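Local structure of DHC, diheme cytochrome c (Rhodobacter sphaeroides, 2FWT) at residues 6-11 with 49-54. The protein probably carries electrons through two covalently bound c-type hemes, exchanging them with its partner, the sphaeroides heme protein SHP. Sequence-based numbering, arbitrary orientation.
Sequences DPLTRT and EASRGQ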
ATOM      1  N   ASP A   6      -8.475  -9.828   3.974  1.00 31.73           N
ATOM      2  CA  ASP A   6      -7.725 -10.674   4.875  1.00 29.46           C
ATOM      3  C   ASP A   6      -7.594 -10.070   6.278  1.00 28.06           C
ATOM      4  O   ASP A   6      -6.951  -9.037   6.457  1.00 25.11           O
ATOM      5  CB  ASP A   6      -6.352 -10.907   4.306  1.00 29.12           C
ATOM      6  CG  ASP A   6      -5.587 -11.915   5.087  1.00 28.21           C
ATOM      7  OD1 ASP A   6      -4.521 -11.568   5.605  1.00 24.62           O
ATOM      8  OD2 ASP A   6      -6.076 -13.077   5.197  1.00 31.78           O
ATOM      9  N   PRO A   7      -8.194 -10.720   7.295  1.00 26.71           N
ATOM     10  CA  PRO A   7      -8.133 -10.155   8.652  1.00 25.66           C
ATOM     11  C   PRO A   7      -6.749  -9.856   9.215  1.00 24.63           C
ATOM     12  O   PRO A   7      -6.559  -8.784   9.781  1.00 23.34           O
ATOM     13  CB  PRO A   7      -8.866 -11.209   9.496  1.00 26.25           C
ATOM     14  CG  PRO A   7      -9.789 -11.855   8.515  1.00 26.54           C
ATOM     15  CD  PRO A   7      -9.032 -11.933   7.247  1.00 27.06           C
ATOM     16  N   LEU A   8      -5.769 -10.748   9.026  1.00 24.06           N
ATOM     17  CA  LEU A   8      -4.428 -10.503   9.559  1.00 23.47           C
ATOM     18  C   LEU A   8      -3.783  -9.301   8.884  1.00 22.77           C
ATOM     19  O   LEU A   8      -3.147  -8.487   9.524  1.00 21.51           O
ATOM     20  CB  LEU A   8      -3.511 -11.690   9.276  1.00 24.08           C
ATOM     21  CG  LEU A   8      -2.424 -12.149  10.242  1.00 26.26           C
ATOM     22  CD1 LEU A   8      -1.350 -12.882   9.498  1.00 26.41           C
ATOM     23  CD2 LEU A   8      -1.894 -11.183  11.245  1.00 28.06           C
ATOM     24  N   THR A   9      -3.886  -9.255   7.561  1.00 21.76           N
ATOM     25  CA  THR A   9      -3.300  -8.143   6.812  1.00 22.03           C
ATOM     26  C   THR A   9      -4.027  -6.849   7.175  1.00 21.93           C
ATOM     27  O   THR A   9      -3.374  -5.847   7.437  1.00 21.38           O
ATOM     28  CB  THR A   9      -3.352  -8.394   5.304  1.00 21.04           C
ATOM     29  OG1 THR A   9      -2.651  -9.618   5.014  1.00 20.13           O
ATOM     30  CG2 THR A   9      -2.735  -7.228   4.557  1.00 20.70           C
ATOM     31  N   ARG A  10      -5.360  -6.872   7.209  1.00 24.18           N
ATOM     32  CA  ARG A  10      -6.125  -5.659   7.501  1.00 25.19           C
ATOM     33  C   ARG A  10      -5.753  -5.128   8.893  1.00 26.20           C
ATOM     34  O   ARG A  10      -5.582  -3.931   9.061  1.00 27.84           O
ATOM     35  CB  ARG A  10      -7.638  -5.890   7.347  1.00 26.75           C
ATOM     36  CG  ARG A  10      -8.576  -4.703   7.749  1.00 27.77           C
ATOM     37  CD  ARG A  10      -8.713  -3.673   6.645  1.00 32.79           C
ATOM     38  NE  ARG A  10      -9.557  -2.476   6.881  1.00 32.51           N
ATOM     39  CZ  ARG A  10      -9.453  -1.599   7.894  1.00 34.24           C
ATOM     40  NH1 ARG A  10      -8.599  -1.771   8.908  1.00 32.08           N
ATOM     41  NH2 ARG A  10     -10.279  -0.549   7.917  1.00 35.46           N
ATOM     42  N   THR A  11      -5.578  -6.026   9.860  1.00 25.86           N
ATOM     43  CA  THR A  11      -5.192  -5.677  11.216  1.00 24.52           C
ATOM     44  C   THR A  11      -3.776  -5.157  11.309  1.00 23.17           C
ATOM     45  O   THR A  11      -3.540  -4.081  11.848  1.00 23.59           O
ATOM     46  CB  THR A  11      -5.330  -6.929  12.136  1.00 25.75           C
ATOM     47  OG1 THR A  11      -6.726  -7.221  12.261  1.00 29.32           O
ATOM     48  CG2 THR A  11      -4.749  -6.684  13.510  1.00 28.18           C
ATOM     49  N   GLU A  49       7.659 -13.717  12.603  1.00 24.86           N
ATOM     50  CA  GLU A  49       7.950 -14.368  11.327  1.00 24.61           C
ATOM     51  C   GLU A  49       6.736 -15.036  10.720  1.00 23.23           C
ATOM     52  O   GLU A  49       6.473 -14.845   9.537  1.00 22.28           O
ATOM     53  CB  GLU A  49       9.068 -15.382  11.491  1.00 25.21           C
ATOM     54  CG  GLU A  49       9.459 -16.105  10.202  1.00 26.44           C
ATOM     55  CD  GLU A  49      10.513 -17.175  10.450  1.00 27.65           C
ATOM     56  OE1 GLU A  49      10.139 -18.310  10.857  1.00 28.00           O
ATOM     57  OE2 GLU A  49      11.717 -16.859  10.261  1.00 31.00           O
ATOM     58  N   ALA A  50       5.995 -15.832  11.502  1.00 22.86           N
ATOM     59  CA  ALA A  50       4.826 -16.546  10.953  1.00 21.75           C
ATOM     60  C   ALA A  50       3.809 -15.579  10.339  1.00 21.27           C
ATOM     61  O   ALA A  50       3.315 -15.810   9.241  1.00 19.87           O
ATOM     62  CB  ALA A  50       4.143 -17.467  12.033  1.00 22.29           C
ATOM     63  N   SER A  51       3.506 -14.495  11.069  1.00 20.65           N
ATOM     64  CA  SER A  51       2.593 -13.471  10.587  1.00 20.38           C
ATOM     65  C   SER A  51       3.115 -12.820   9.317  1.00 18.63           C
ATOM     66  O   SER A  51       2.354 -12.619   8.390  1.00 17.96           O
ATOM     67  CB  SER A  51       2.372 -12.382  11.638  1.00 20.67           C
ATOM     68  OG  SER A  51       1.545 -12.908  12.688  1.00 25.18           O
ATOM     69  N   ARG A  52       4.406 -12.510   9.298  1.00 18.20           N
ATOM     70  CA  ARG A  52       5.029 -11.895   8.132  1.00 18.16           C
ATOM     71  C   ARG A  52       4.790 -12.775   6.899  1.00 18.29           C
ATOM     72  O   ARG A  52       4.347 -12.296   5.869  1.00 18.48           O
ATOM     73  CB  ARG A  52       6.518 -11.669   8.369  1.00 18.11           C
ATOM     74  CG  ARG A  52       7.216 -10.772   7.312  1.00 18.32           C
ATOM     75  CD  ARG A  52       7.663 -11.547   6.064  1.00 19.38           C
ATOM     76  NE  ARG A  52       8.547 -12.602   6.524  1.00 19.22           N
ATOM     77  CZ  ARG A  52       8.716 -13.791   5.954  1.00 20.55           C
ATOM     78  NH1 ARG A  52       8.095 -14.124   4.813  1.00 19.63           N
ATOM     79  NH2 ARG A  52       9.540 -14.649   6.543  1.00 20.35           N
ATOM     80  N   GLY A  53       5.053 -14.073   7.022  1.00 18.74           N
ATOM     81  CA  GLY A  53       4.841 -15.005   5.921  1.00 17.87           C
ATOM     82  C   GLY A  53       3.397 -15.133   5.489  1.00 17.92           C
ATOM     83  O   GLY A  53       3.087 -15.239   4.289  1.00 16.66           O
ATOM     84  N   GLN A  54       2.490 -15.148   6.447  1.00 18.40           N
ATOM     85  CA  GLN A  54       1.064 -15.201   6.116  1.00 18.56           C
ATOM     86  C   GLN A  54       0.573 -13.966   5.358  1.00 17.96           C
ATOM     87  O   GLN A  54      -0.224 -14.098   4.415  1.00 17.45           O
ATOM     88  CB  GLN A  54       0.164 -15.387   7.352  1.00 20.98           C
ATOM     89  CG  GLN A  54       0.154 -16.808   7.924  1.00 27.09           C
ATOM     90  CD  GLN A  54      -0.780 -17.865   7.258  1.00 30.70           C
ATOM     91  OE1 GLN A  54      -0.853 -18.981   7.782  1.00 36.24           O
ATOM     92  NE2 GLN A  54      -1.485 -17.537   6.152  1.00 29.74           N
TER
HETATM   93  O   HOH W   1      -2.861 -13.582   6.094  1.00 32.41           O
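L8 CD1 touches Q54 CB, and the carboxylate of D6 lies nearby, joined to the other segment only through a water. That carboxylate is met through OD1: T9 N comes from above the plane, 39° out of it and 3.1 Å from D6 OD1, while T9 OG1 arrives on the anti side at 2.8 Å from D6 OD1. D6 is the N-cap of helix 7-12: T9 N gives the capping bond and T9 OG1 adds a second to the same oxygen, and together they help to hold the carboxylate in place. A water also donates to D6 OD1 (2.7 Å) and, weakly, to Q54 O, bridging the two segments. Between 6-11 and 49-54, the direct touching is by L8. Its CD1 packs on Q54 CB at 3.6 Å and lies 3.9 Å from S51 O, the two side chains of L8 and Q54 crossing at about a right angle. CD2 meets the hydroxyl end of S51, with L8 CD2 to S51 OG at 4.1 Å. S51 OG is hydrogen-bonded to D48 OD1. The contact is thin and lies near the surface, joining the start of helix 7-12, which leads to the heme-binding C13, to the first turns of helix 49-61; further along that second helix, L8 and T9 also touch I55, and D6 and T9 touch Y58.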